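Local coordinates for aminopeptidase N (PDB 5DLL), which cleaves single amino acids from the N-terminal end of peptides with the help of a zinc ion, and is probably involved in degrading intracellular peptides, at residues E732-N735 with R736-E740; M289-N292 with K293-T296; E421-G425 with Q426-C430; D431-V434 with N435-D439. One frame throughout, in Å; residues are numbered along the deposited sequence.

The four contacts are local and follow one another along the chain, with none nested or crossing. Interaction 2 comes first, a turn in the loop between strand 280-284 and helix 297-312. Interaction 3 closes the turn from helix 390-423 into strand 427-428, and interaction 4 follows at once as successive turns of helix 430-439; Arg422 NH2 and Asp439 OD2, 3.0 Å apart in a salt bridge, join the two. Interaction 1, near the C terminus, ends helix 723-736 before helix 741-752. Although far from it in sequence, interaction 2 packs against it, and so links the M1 peptidase domain to the helical C-terminal region. Interactions 2 and 3 lie about 40 Å apart between centres.

Interaction 1 of 4, residues E732-N735 with R736-E740; sequences EFYN and RWRHE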
ATOM      1  N   GLU A 732       4.690  -4.264  33.715  1.00 71.18           N
ATOM      2  CA  GLU A 732       6.120  -4.317  33.395  1.00 73.13           C
ATOM      3  C   GLU A 732       6.408  -3.666  32.039  1.00 69.01           C
ATOM      4  O   GLU A 732       7.363  -2.900  31.916  1.00 70.37           O
ATOM      5  CB  GLU A 732       6.645  -5.766  33.419  1.00 81.42           C
ATOM      6  CG  GLU A 732       6.855  -6.348  34.820  1.00 92.69           C
ATOM      7  CD  GLU A 732       7.091  -7.862  34.835  1.00 96.10           C
ATOM      8  OE1 GLU A 732       6.826  -8.495  35.880  1.00 93.69           O
ATOM      9  OE2 GLU A 732       7.542  -8.430  33.818  1.00 86.90           O
ATOM     10  N   PHE A 733       5.577  -3.951  31.038  1.00 63.35           N
ATOM     11  CA  PHE A 733       5.728  -3.343  29.710  1.00 62.40           C
ATOM     12  C   PHE A 733       5.498  -1.829  29.766  1.00 65.93           C
ATOM     13  O   PHE A 733       6.246  -1.065  29.156  1.00 66.84           O
ATOM     14  CB  PHE A 733       4.767  -3.989  28.705  1.00 59.66           C
ATOM     15  CG  PHE A 733       5.081  -3.682  27.260  1.00 59.85           C
ATOM     16  CD1 PHE A 733       4.658  -2.497  26.672  1.00 59.08           C
ATOM     17  CD2 PHE A 733       5.777  -4.592  26.476  1.00 58.96           C
ATOM     18  CE1 PHE A 733       4.936  -2.225  25.339  1.00 57.61           C
ATOM     19  CE2 PHE A 733       6.057  -4.323  25.145  1.00 57.25           C
ATOM     20  CZ  PHE A 733       5.635  -3.139  24.576  1.00 56.33           C
ATOM     21  N   TYR A 734       4.471  -1.398  30.498  1.00 67.21           N
ATOM     22  CA  TYR A 734       4.158   0.026  30.607  1.00 71.62           C
ATOM     23  C   TYR A 734       5.277   0.783  31.300  1.00 77.12           C
ATOM     24  O   TYR A 734       5.695   1.837  30.823  1.00 78.95           O
ATOM     25  CB  TYR A 734       2.843   0.257  31.356  1.00 76.59           C
ATOM     26  CG  TYR A 734       2.333   1.685  31.253  1.00 80.90           C
ATOM     27  CD1 TYR A 734       1.871   2.193  30.039  1.00 78.20           C
ATOM     28  CD2 TYR A 734       2.311   2.527  32.367  1.00 83.58           C
ATOM     29  CE1 TYR A 734       1.403   3.496  29.935  1.00 82.82           C
ATOM     30  CE2 TYR A 734       1.842   3.833  32.273  1.00 84.52           C
ATOM     31  CZ  TYR A 734       1.388   4.315  31.055  1.00 84.19           C
ATOM     32  OH  TYR A 734       0.919   5.611  30.946  1.00 76.06           O
ATOM     33  N   ASN A 735       5.756   0.242  32.420  1.00 82.94           N
ATOM     34  CA  ASN A 735       6.854   0.850  33.188  1.00 90.34           C
ATOM     35  C   ASN A 735       8.065   1.191  32.320  1.00 88.77           C
ATOM     36  O   ASN A 735       8.672   2.251  32.478  1.00 84.35           O
ATOM     37  CB  ASN A 735       7.302  -0.076  34.331  1.00 95.25           C
ATOM     38  CG  ASN A 735       6.266  -0.194  35.439  1.00 99.96           C
ATOM     39  OD1 ASN A 735       5.492   0.732  35.693  1.00101.73           O
ATOM     40  ND2 ASN A 735       6.255  -1.342  36.114  1.00 93.64           N
ATOM     41  N   ARG A 736       8.401   0.287  31.402  1.00 88.33           N
ATOM     42  CA  ARG A 736       9.562   0.457  30.530  1.00 87.27           C
ATOM     43  C   ARG A 736       9.319   1.504  29.449  1.00 86.05           C
ATOM     44  O   ARG A 736      10.201   2.316  29.161  1.00 84.01           O
ATOM     45  CB  ARG A 736       9.934  -0.875  29.870  1.00 90.67           C
ATOM     46  CG  ARG A 736      10.343  -1.969  30.848  1.00 99.97           C
ATOM     47  CD  ARG A 736      10.667  -3.279  30.136  1.00102.02           C
ATOM     48  NE  ARG A 736      10.435  -4.459  30.977  1.00105.92           N
ATOM     49  CZ  ARG A 736      10.896  -5.687  30.726  1.00103.81           C
ATOM     50  NH1 ARG A 736      11.645  -5.937  29.656  1.00100.52           N
ATOM     51  NH2 ARG A 736      10.612  -6.680  31.565  1.00101.94           N
ATOM     52  N   TRP A 737       8.122   1.490  28.866  1.00 66.78           N
ATOM     53  CA  TRP A 737       7.832   2.278  27.661  1.00 65.31           C
ATOM     54  C   TRP A 737       6.747   3.343  27.837  1.00 60.33           C
ATOM     55  O   TRP A 737       5.888   3.486  26.977  1.00 71.54           O
ATOM     56  CB  TRP A 737       7.441   1.334  26.516  1.00 56.69           C
ATOM     57  CG  TRP A 737       8.436   0.246  26.291  1.00 54.26           C
ATOM     58  CD1 TRP A 737       8.287  -1.077  26.591  1.00 48.40           C
ATOM     59  CD2 TRP A 737       9.748   0.387  25.729  1.00 55.34           C
ATOM     60  NE1 TRP A 737       9.419  -1.768  26.240  1.00 49.70           N
ATOM     61  CE2 TRP A 737      10.333  -0.894  25.711  1.00 53.66           C
ATOM     62  CE3 TRP A 737      10.482   1.474  25.234  1.00 56.78           C
ATOM     63  CZ2 TRP A 737      11.624  -1.121  25.220  1.00 58.96           C
ATOM     64  CZ3 TRP A 737      11.765   1.248  24.747  1.00 64.03           C
ATOM     65  CH2 TRP A 737      12.322  -0.040  24.745  1.00 59.78           C
ATOM     66  N   ARG A 738       6.795   4.090  28.940  1.00 71.60           N
ATOM     67  CA  ARG A 738       5.949   5.277  29.110  1.00 61.54           C
ATOM     68  C   ARG A 738       6.387   6.348  28.120  1.00 64.67           C
ATOM     69  O   ARG A 738       5.569   6.962  27.442  1.00 69.01           O
ATOM     70  CB  ARG A 738       6.084   5.857  30.521  1.00 67.09           C
ATOM     71  CG  ARG A 738       5.603   4.962  31.647  1.00 70.86           C
ATOM     72  CD  ARG A 738       6.112   5.462  32.991  1.00 82.92           C
ATOM     73  NE  ARG A 738       5.690   4.592  34.089  1.00 86.02           N
ATOM     74  CZ  ARG A 738       4.562   4.722  34.788  1.00 84.04           C
ATOM     75  NH1 ARG A 738       3.699   5.704  34.534  1.00 82.71           N
ATOM     76  NH2 ARG A 738       4.293   3.856  35.760  1.00 84.74           N
ATOM     77  N   HIS A 739       7.699   6.554  28.060  1.00 77.16           N
ATOM     78  CA  HIS A 739       8.319   7.639  27.285  1.00 80.39           C
ATOM     79  C   HIS A 739       8.160   7.550  25.756  1.00 74.94           C
ATOM     80  O   HIS A 739       8.318   8.560  25.065  1.00 73.56           O
ATOM     81  CB  HIS A 739       9.811   7.759  27.646  1.00 89.35           C
ATOM     82  CG  HIS A 739      10.540   6.447  27.690  1.00 94.32           C
ATOM     83  ND1 HIS A 739      11.036   5.829  26.561  1.00 88.06           N
ATOM     84  CD2 HIS A 739      10.861   5.640  28.730  1.00 95.94           C
ATOM     85  CE1 HIS A 739      11.626   4.699  26.903  1.00 91.27           C
ATOM     86  NE2 HIS A 739      11.532   4.559  28.213  1.00 94.26           N
ATOM     87  N   GLU A 740       7.852   6.364  25.233  1.00 70.05           N
ATOM     88  CA  GLU A 740       7.710   6.165  23.788  1.00 76.02           C
ATOM     89  C   GLU A 740       6.242   5.976  23.397  1.00 75.05           C
ATOM     90  O   GLU A 740       5.651   4.938  23.683  1.00 64.09           O
ATOM     91  CB  GLU A 740       8.544   4.971  23.341  1.00 69.52           C
TER
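At the C-terminal end of helix 723-736, Phe733 and Tyr734 meet Trp737 and Arg738 as the chain turns out of the helix toward helix 741-752. The indole comes edge-on to the phenyl face: Trp737 CD1 sits over the centre of the Phe733 ring, 3.8 Å from Phe733 CE1, with the planes at 50° in an edge-to-face pair. Phe733 presents that face because its CG lies anti to the backbone N (chi1 -166°). The last regular turn is closed by Trp737 N donating to Phe733 O at 3.2 Å; the same N-H makes a weak second bond to Tyr734 O, and Trp737 is the first residue to leave helical geometry. On another side of the turn, Arg738 folds back across Tyr734. Its CG lies over the ring face, 4.2 Å from the centroid of the Tyr734 ring, while Tyr734 CE2 lies over a face of the guanidinium. A weak bond from Arg738 NH2 to Asn735 OD1, 3.3 Å, meets the guanidinium at its edge. A long arginine suits position 738, since its CG can cover the tyrosine ring while the guanidinium stays at the exposed surface. Phe733 also stacks on Phe714, and Trp737 touches Val743 of helix 741-752. The contact thus forms a short link between successive helices, consistent with the ARM-repeat-like alpha solenoid to which this region is assigned.

Interaction 2 of 4, residues M289-N292 with K293-T296; sequences MASN and KTAT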
ATOM      1  N   MET A 289      10.521   6.924  10.439  1.00 51.24           N
ATOM      2  CA  MET A 289      11.315   6.922  11.667  1.00 54.61           C
ATOM      3  C   MET A 289      11.477   5.510  12.214  1.00 53.56           C
ATOM      4  O   MET A 289      10.536   4.715  12.195  1.00 58.17           O
ATOM      5  CB  MET A 289      10.680   7.822  12.729  1.00 56.11           C
ATOM      6  CG  MET A 289      10.935   9.308  12.521  1.00 58.19           C
ATOM      7  SD  MET A 289      10.550  10.299  13.982  1.00 67.05           S
ATOM      8  CE  MET A 289       8.906   9.708  14.392  1.00 63.03           C
ATOM      9  N   ALA A 290      12.677   5.204  12.699  1.00 51.57           N
ATOM     10  CA  ALA A 290      12.936   3.921  13.340  1.00 52.67           C
ATOM     11  C   ALA A 290      14.186   3.987  14.205  1.00 55.71           C
ATOM     12  O   ALA A 290      15.248   4.391  13.736  1.00 58.28           O
ATOM     13  CB  ALA A 290      13.072   2.823  12.295  1.00 49.40           C
ATOM     14  N   SER A 291      14.039   3.609  15.473  1.00 66.59           N
ATOM     15  CA  SER A 291      15.168   3.413  16.378  1.00 65.19           C
ATOM     16  C   SER A 291      15.346   1.919  16.576  1.00 66.98           C
ATOM     17  O   SER A 291      14.390   1.159  16.420  1.00 62.30           O
ATOM     18  CB  SER A 291      14.903   4.087  17.726  1.00 69.50           C
ATOM     19  OG  SER A 291      14.347   5.380  17.546  1.00 70.80           O
ATOM     20  N   ASN A 292      16.565   1.496  16.910  1.00 86.88           N
ATOM     21  CA  ASN A 292      16.855   0.073  17.149  1.00 92.16           C
ATOM     22  C   ASN A 292      16.078  -0.482  18.340  1.00 95.27           C
ATOM     23  O   ASN A 292      15.647  -1.646  18.337  1.00 73.35           O
ATOM     24  CB  ASN A 292      18.358  -0.157  17.362  1.00 99.37           C
ATOM     25  CG  ASN A 292      19.111  -0.344  16.059  1.00 98.69           C
ATOM     26  OD1 ASN A 292      19.784  -1.357  15.857  1.00 91.81           O
ATOM     27  ND2 ASN A 292      18.994   0.628  15.161  1.00 89.02           N
ATOM     28  N   LYS A 293      15.894   0.366  19.348  1.00 90.22           N
ATOM     29  CA  LYS A 293      15.176  -0.009  20.559  1.00 95.23           C
ATOM     30  C   LYS A 293      13.687  -0.240  20.292  1.00 83.21           C
ATOM     31  O   LYS A 293      13.102  -1.185  20.827  1.00 74.89           O
ATOM     32  CB  LYS A 293      15.324   1.075  21.632  1.00115.83           C
ATOM     33  CG  LYS A 293      16.753   1.511  21.930  1.00119.37           C
ATOM     34  CD  LYS A 293      16.867   2.240  23.267  1.00127.64           C
ATOM     35  CE  LYS A 293      15.856   3.371  23.420  1.00125.61           C
ATOM     36  NZ  LYS A 293      15.842   4.315  22.264  1.00112.81           N
ATOM     37  N   THR A 294      13.086   0.616  19.460  1.00 62.96           N
ATOM     38  CA  THR A 294      11.629   0.695  19.339  1.00 53.51           C
ATOM     39  C   THR A 294      11.026   0.012  18.116  1.00 49.33           C
ATOM     40  O   THR A 294       9.939  -0.555  18.207  1.00 50.27           O
ATOM     41  CB  THR A 294      11.163   2.161  19.334  1.00 54.95           C
ATOM     42  OG1 THR A 294      11.792   2.865  18.256  1.00 55.49           O
ATOM     43  CG2 THR A 294      11.502   2.830  20.656  1.00 57.53           C
ATOM     44  N   ALA A 295      11.697   0.083  16.971  1.00 46.00           N
ATOM     45  CA  ALA A 295      11.135  -0.464  15.734  1.00 45.36           C
ATOM     46  C   ALA A 295      11.285  -1.985  15.681  1.00 47.92           C
ATOM     47  O   ALA A 295      12.340  -2.529  16.024  1.00 53.77           O
ATOM     48  CB  ALA A 295      11.782   0.183  14.518  1.00 43.94           C
ATOM     49  N   THR A 296      10.215  -2.665  15.273  1.00 48.54           N
ATOM     50  CA  THR A 296      10.247  -4.106  15.041  1.00 50.68           C
ATOM     51  C   THR A 296      10.791  -4.358  13.640  1.00 49.67           C
ATOM     52  O   THR A 296      11.017  -3.417  12.880  1.00 45.85           O
ATOM     53  CB  THR A 296       8.845  -4.751  15.172  1.00 53.86           C
ATOM     54  OG1 THR A 296       7.954  -4.208  14.186  1.00 50.06           O
ATOM     55  CG2 THR A 296       8.261  -4.530  16.572  1.00 52.52           C
TER
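Ala295 points its methyl across a turn to that of Ala290, which is directed to one side, and the two meet at 3.7 Å from Ala290 CB to Ala295 CB. The larger part of the grip is in the backbone. Ser291 O accepts the N-H of Ala295 at 3.0 Å in a fairly straight bond (164°) and, weakly, that of Thr294, so one carbonyl gathers two amides; with Asn292, Lys293 and Thr294 in helical conformation, this is a single alpha turn. Beside it, the Thr294 hydroxyl is turned back over the serine. Its OG1 stands between the backbone N and the carbonyl carbon (chi1 58°), which brings Thr294 OG1 to 3.4 Å from Ser291 CB. The two small alanines suit the inner side of the bend, where the two arms of the turn come close, whereas polar Asn292 and Lys293 occupy its exposed crest. Thr296 then takes the N-cap position of helix 297-312, its side chain capping a backbone N there, while Asp299 returns a bond to the Thr296 N-H. Phe300 of that helix packs against both alanines. Thr294 also touches Val743 of helix 741-752, and Thr296 reaches Met707 and Thr708 of helix 707-717.

Interaction 3 of 4, residues E421-G425 with Q426-C430; sequences ERHDG and QAVTC
His423 and Gln426 are joined twice, once by side chains and once by backbone, across a type II beta turn. The ring nitrogen of His423 donates to the amide oxygen: His423 ND1 to Gln426 OE1 is 2.8 Å at an N-H...O angle of 154°, with the acceptor near the ring's edge but tilted a little out of its plane. Gln426 reaches it with an extended chain, CG beside its own backbone N and the rest straight. Ring and amide planes stand 42° apart, so the two cross rather than lie flat together. In the backbone, Gln426 N makes a weak bond to His423 O, 3.1 Å, which closes the turn. Gly425 fits its third position, where phi is positive at 68°, a conformation that costs a residue without CB little. The imidazole is sandwiched: Val428 CG1 lies over one face, 4.0 Å from the centroid of the His423 ring, and Arg422 CB covers the opposite face. A branched valine can thus pack a methyl group on the ring while still sitting in a strand. Further out, the Arg422 guanidinium swings away to its partner Asp439, and Asp432 touches His423 from the next helix. The turn therefore joins the end of helix 390-423 to strand 427-428, which pairs in parallel with strand 321-322; Val428 also packs on Leu330 of helix 328-346, and Thr429 caps the start of helix 430-439.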
ATOM      1  N   GLU A 421      12.498   4.835 -23.859  1.00 50.62           N
ATOM      2  CA  GLU A 421      13.002   5.320 -25.151  1.00 59.30           C
ATOM      3  C   GLU A 421      11.926   6.118 -25.904  1.00 53.26           C
ATOM      4  O   GLU A 421      12.189   7.206 -26.411  1.00 54.42           O
ATOM      5  CB  GLU A 421      13.529   4.159 -26.013  1.00 66.76           C
ATOM      6  CG  GLU A 421      14.929   3.677 -25.625  1.00 76.33           C
ATOM      7  CD  GLU A 421      15.306   2.303 -26.191  1.00 84.60           C
ATOM      8  OE1 GLU A 421      14.494   1.671 -26.904  1.00 88.33           O
ATOM      9  OE2 GLU A 421      16.435   1.844 -25.914  1.00 73.58           O
ATOM     10  N   ARG A 422      10.714   5.581 -25.960  1.00 48.95           N
ATOM     11  CA  ARG A 422       9.601   6.274 -26.605  1.00 48.72           C
ATOM     12  C   ARG A 422       9.137   7.496 -25.821  1.00 47.22           C
ATOM     13  O   ARG A 422       8.912   8.566 -26.396  1.00 47.41           O
ATOM     14  CB  ARG A 422       8.403   5.332 -26.770  1.00 48.43           C
ATOM     15  CG  ARG A 422       8.583   4.269 -27.834  1.00 50.26           C
ATOM     16  CD  ARG A 422       7.376   3.347 -27.897  1.00 50.42           C
ATOM     17  NE  ARG A 422       7.483   2.402 -29.006  1.00 54.77           N
ATOM     18  CZ  ARG A 422       6.677   1.363 -29.205  1.00 58.19           C
ATOM     19  NH1 ARG A 422       5.675   1.099 -28.372  1.00 60.57           N
ATOM     20  NH2 ARG A 422       6.879   0.573 -30.251  1.00 59.83           N
ATOM     21  N   HIS A 423       9.001   7.331 -24.505  1.00 43.05           N
ATOM     22  CA  HIS A 423       8.169   8.220 -23.704  1.00 42.59           C
ATOM     23  C   HIS A 423       8.870   8.992 -22.581  1.00 42.06           C
ATOM     24  O   HIS A 423       8.201   9.490 -21.676  1.00 42.96           O
ATOM     25  CB  HIS A 423       7.004   7.413 -23.119  1.00 42.42           C
ATOM     26  CG  HIS A 423       6.223   6.650 -24.142  1.00 45.80           C
ATOM     27  ND1 HIS A 423       5.780   7.219 -25.317  1.00 51.08           N
ATOM     28  CD2 HIS A 423       5.785   5.368 -24.156  1.00 46.84           C
ATOM     29  CE1 HIS A 423       5.112   6.318 -26.016  1.00 51.03           C
ATOM     30  NE2 HIS A 423       5.099   5.187 -25.333  1.00 50.59           N
ATOM     31  N   ASP A 424      10.192   9.120 -22.627  1.00 42.88           N
ATOM     32  CA  ASP A 424      10.878  10.014 -21.686  1.00 44.59           C
ATOM     33  C   ASP A 424      10.386  11.444 -21.940  1.00 44.42           C
ATOM     34  O   ASP A 424      10.368  11.907 -23.079  1.00 48.00           O
ATOM     35  CB  ASP A 424      12.404   9.917 -21.833  1.00 44.86           C
ATOM     36  CG  ASP A 424      13.157  10.803 -20.840  1.00 47.48           C
ATOM     37  OD1 ASP A 424      12.582  11.197 -19.810  1.00 42.44           O
ATOM     38  OD2 ASP A 424      14.341  11.104 -21.089  1.00 60.96           O
ATOM     39  N   GLY A 425       9.963  12.125 -20.877  1.00 45.29           N
ATOM     40  CA  GLY A 425       9.380  13.462 -20.984  1.00 44.26           C
ATOM     41  C   GLY A 425       8.031  13.480 -21.688  1.00 44.89           C
ATOM     42  O   GLY A 425       7.732  14.417 -22.423  1.00 47.79           O
ATOM     43  N   GLN A 426       7.221  12.443 -21.467  1.00 45.22           N
ATOM     44  CA  GLN A 426       5.875  12.352 -22.041  1.00 41.37           C
ATOM     45  C   GLN A 426       4.867  11.899 -20.990  1.00 40.37           C
ATOM     46  O   GLN A 426       5.202  11.158 -20.068  1.00 39.49           O
ATOM     47  CB  GLN A 426       5.838  11.387 -23.227  1.00 42.40           C
ATOM     48  CG  GLN A 426       6.345  11.986 -24.530  1.00 43.96           C
ATOM     49  CD  GLN A 426       6.180  11.053 -25.721  1.00 45.74           C
ATOM     50  OE1 GLN A 426       5.580   9.976 -25.621  1.00 42.75           O
ATOM     51  NE2 GLN A 426       6.720  11.465 -26.861  1.00 48.94           N
ATOM     52  N   ALA A 427       3.634  12.368 -21.142  1.00 42.02           N
ATOM     53  CA  ALA A 427       2.511  11.905 -20.339  1.00 42.89           C
ATOM     54  C   ALA A 427       1.717  10.927 -21.196  1.00 44.02           C
ATOM     55  O   ALA A 427       1.228  11.292 -22.266  1.00 50.45           O
ATOM     56  CB  ALA A 427       1.650  13.078 -19.916  1.00 41.88           C
ATOM     57  N   VAL A 428       1.585   9.691 -20.728  1.00 42.24           N
ATOM     58  CA  VAL A 428       1.134   8.595 -21.584  1.00 46.02           C
ATOM     59  C   VAL A 428       0.012   7.767 -20.964  1.00 42.36           C
ATOM     60  O   VAL A 428      -0.336   7.948 -19.798  1.00 38.83           O
ATOM     61  CB  VAL A 428       2.319   7.673 -21.961  1.00 53.02           C
ATOM     62  CG1 VAL A 428       3.445   8.494 -22.580  1.00 55.93           C
ATOM     63  CG2 VAL A 428       2.819   6.888 -20.752  1.00 47.53           C
ATOM     64  N   THR A 429      -0.541   6.861 -21.769  1.00 44.14           N
ATOM     65  CA  THR A 429      -1.657   6.014 -21.358  1.00 44.87           C
ATOM     66  C   THR A 429      -1.237   4.586 -21.023  1.00 46.27           C
ATOM     67  O   THR A 429      -0.124   4.163 -21.332  1.00 40.07           O
ATOM     68  CB  THR A 429      -2.748   5.949 -22.447  1.00 48.30           C
ATOM     69  OG1 THR A 429      -2.306   5.126 -23.536  1.00 62.26           O
ATOM     70  CG2 THR A 429      -3.076   7.340 -22.959  1.00 48.51           C
ATOM     71  N   CYS A 430      -2.161   3.854 -20.405  1.00 51.68           N
ATOM     72  CA  CYS A 430      -1.990   2.437 -20.095  1.00 50.76           C
ATOM     73  C   CYS A 430      -1.756   1.611 -21.366  1.00 54.88           C
ATOM     74  O   CYS A 430      -1.048   0.601 -21.332  1.00 59.41           O
ATOM     75  CB  CYS A 430      -3.228   1.900 -19.361  1.00 52.37           C
ATOM     76  SG  CYS A 430      -3.493   2.551 -17.687  1.00 56.97           S
TER

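Interaction 4 of 4, residues D431-V434 with N435-D439; sequences DDFV and NAMAD
Phe433 and Met437 stand one turn apart on alpha helix 430-439 and form its buried, closely packed side. The methionine methyl lies over the phenyl face, with Met437 CE 3.5 Å from Phe433 CE1 and 3.9 Å from the centroid of the Phe433 ring. CE makes this close CH-pi contact, and Met437 SD, set obliquely at 5.1 Å from the Phe433 ring centroid, adds a longer Met-aromatic one. The thioether gets there by folding back at both chi2 (55°) and chi3. A flexible methionine suits this position, as it can mould itself to a flat ring and also to Ile403, Leu407 and Phe412 of helix 390-423. The Phe433 ring has a second neighbour in Tyr419, edge-to-face, and Leu330 and Leu334 of helix 328-346 close in on it too. Val434 and Ala438 pack on Phe445. The more open side is polar: Asp431 and Asn435 are partly exposed and turn to charged partners elsewhere, Asp431 to Arg377 in a salt bridge and Asn435 to Lys449. Between the two, the bond is one of the helix backbone, Asn435 N donating to Asp431 O at 3.0 Å.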
ATOM      1  N   ASP A 431      -2.357   2.035 -22.476  1.00 51.04           N
ATOM      2  CA  ASP A 431      -2.147   1.380 -23.767  1.00 52.71           C
ATOM      3  C   ASP A 431      -0.730   1.593 -24.295  1.00 54.32           C
ATOM      4  O   ASP A 431      -0.171   0.703 -24.933  1.00 61.42           O
ATOM      5  CB  ASP A 431      -3.182   1.844 -24.801  1.00 55.09           C
ATOM      6  CG  ASP A 431      -4.489   1.062 -24.714  1.00 65.18           C
ATOM      7  OD1 ASP A 431      -4.918   0.722 -23.586  1.00 63.03           O
ATOM      8  OD2 ASP A 431      -5.085   0.779 -25.777  1.00 70.10           O
ATOM      9  N   ASP A 432      -0.149   2.763 -24.032  1.00 53.90           N
ATOM     10  CA  ASP A 432       1.239   3.037 -24.432  1.00 52.56           C
ATOM     11  C   ASP A 432       2.250   2.101 -23.746  1.00 46.15           C
ATOM     12  O   ASP A 432       3.266   1.735 -24.341  1.00 46.49           O
ATOM     13  CB  ASP A 432       1.613   4.502 -24.155  1.00 53.71           C
ATOM     14  CG  ASP A 432       0.862   5.484 -25.046  1.00 51.25           C
ATOM     15  OD1 ASP A 432       0.793   5.260 -26.274  1.00 46.51           O
ATOM     16  OD2 ASP A 432       0.353   6.497 -24.515  1.00 50.58           O
ATOM     17  N   PHE A 433       1.969   1.721 -22.500  1.00 41.11           N
ATOM     18  CA  PHE A 433       2.839   0.821 -21.744  1.00 42.33           C
ATOM     19  C   PHE A 433       2.790  -0.586 -22.320  1.00 43.14           C
ATOM     20  O   PHE A 433       3.825  -1.219 -22.521  1.00 46.49           O
ATOM     21  CB  PHE A 433       2.434   0.794 -20.264  1.00 47.03           C
ATOM     22  CG  PHE A 433       3.235  -0.175 -19.426  1.00 44.67           C
ATOM     23  CD1 PHE A 433       4.511   0.152 -18.991  1.00 39.67           C
ATOM     24  CD2 PHE A 433       2.706  -1.413 -19.071  1.00 43.62           C
ATOM     25  CE1 PHE A 433       5.247  -0.737 -18.224  1.00 42.96           C
ATOM     26  CE2 PHE A 433       3.436  -2.304 -18.298  1.00 42.25           C
ATOM     27  CZ  PHE A 433       4.707  -1.965 -17.871  1.00 40.26           C
ATOM     28  N   VAL A 434       1.581  -1.060 -22.593  1.00 46.46           N
ATOM     29  CA  VAL A 434       1.377  -2.390 -23.161  1.00 47.60           C
ATOM     30  C   VAL A 434       1.992  -2.494 -24.560  1.00 48.31           C
ATOM     31  O   VAL A 434       2.540  -3.531 -24.914  1.00 47.46           O
ATOM     32  CB  VAL A 434      -0.123  -2.748 -23.220  1.00 49.47           C
ATOM     33  CG1 VAL A 434      -0.342  -4.071 -23.946  1.00 53.31           C
ATOM     34  CG2 VAL A 434      -0.707  -2.813 -21.816  1.00 48.76           C
ATOM     35  N   ASN A 435       1.901  -1.423 -25.345  1.00 51.06           N
ATOM     36  CA  ASN A 435       2.490  -1.402 -26.684  1.00 51.42           C
ATOM     37  C   ASN A 435       4.011  -1.555 -26.650  1.00 51.10           C
ATOM     38  O   ASN A 435       4.570  -2.329 -27.420  1.00 54.40           O
ATOM     39  CB  ASN A 435       2.108  -0.118 -27.431  1.00 51.94           C
ATOM     40  CG  ASN A 435       0.637  -0.070 -27.817  1.00 51.85           C
ATOM     41  OD1 ASN A 435      -0.055  -1.090 -27.844  1.00 51.24           O
ATOM     42  ND2 ASN A 435       0.152   1.124 -28.119  1.00 55.00           N
ATOM     43  N   ALA A 436       4.672  -0.827 -25.751  1.00 52.79           N
ATOM     44  CA  ALA A 436       6.130  -0.911 -25.590  1.00 54.10           C
ATOM     45  C   ALA A 436       6.560  -2.307 -25.140  1.00 55.62           C
ATOM     46  O   ALA A 436       7.574  -2.844 -25.592  1.00 48.35           O
ATOM     47  CB  ALA A 436       6.610   0.128 -24.586  1.00 51.68           C
ATOM     48  N   MET A 437       5.765  -2.876 -24.241  1.00 55.32           N
ATOM     49  CA  MET A 437       5.979  -4.219 -23.710  1.00 52.60           C
ATOM     50  C   MET A 437       5.702  -5.269 -24.803  1.00 48.77           C
ATOM     51  O   MET A 437       6.377  -6.298 -24.883  1.00 49.24           O
ATOM     52  CB  MET A 437       5.045  -4.418 -22.503  1.00 53.75           C
ATOM     53  CG  MET A 437       5.614  -5.157 -21.300  1.00 56.49           C
ATOM     54  SD  MET A 437       7.139  -4.554 -20.550  1.00 47.14           S
ATOM     55  CE  MET A 437       6.869  -2.784 -20.565  1.00 61.29           C
ATOM     56  N   ALA A 438       4.708  -4.992 -25.644  1.00 48.40           N
ATOM     57  CA  ALA A 438       4.370  -5.852 -26.780  1.00 51.85           C
ATOM     58  C   ALA A 438       5.448  -5.786 -27.855  1.00 56.19           C
ATOM     59  O   ALA A 438       5.996  -6.808 -28.261  1.00 63.07           O
ATOM     60  CB  ALA A 438       3.026  -5.440 -27.373  1.00 50.52           C
ATOM     61  N   ASP A 439       5.748  -4.569 -28.298  1.00 58.53           N
ATOM     62  CA  ASP A 439       6.622  -4.344 -29.446  1.00 58.34           C
ATOM     63  C   ASP A 439       8.088  -4.692 -29.178  1.00 58.36           C
ATOM     64  O   ASP A 439       8.779  -5.163 -30.076  1.00 68.21           O
ATOM     65  CB  ASP A 439       6.503  -2.892 -29.927  1.00 59.98           C
ATOM     66  CG  ASP A 439       5.110  -2.557 -30.463  1.00 65.30           C
ATOM     67  OD1 ASP A 439       4.477  -3.434 -31.094  1.00 67.07           O
ATOM     68  OD2 ASP A 439       4.652  -1.410 -30.256  1.00 57.78           O
TER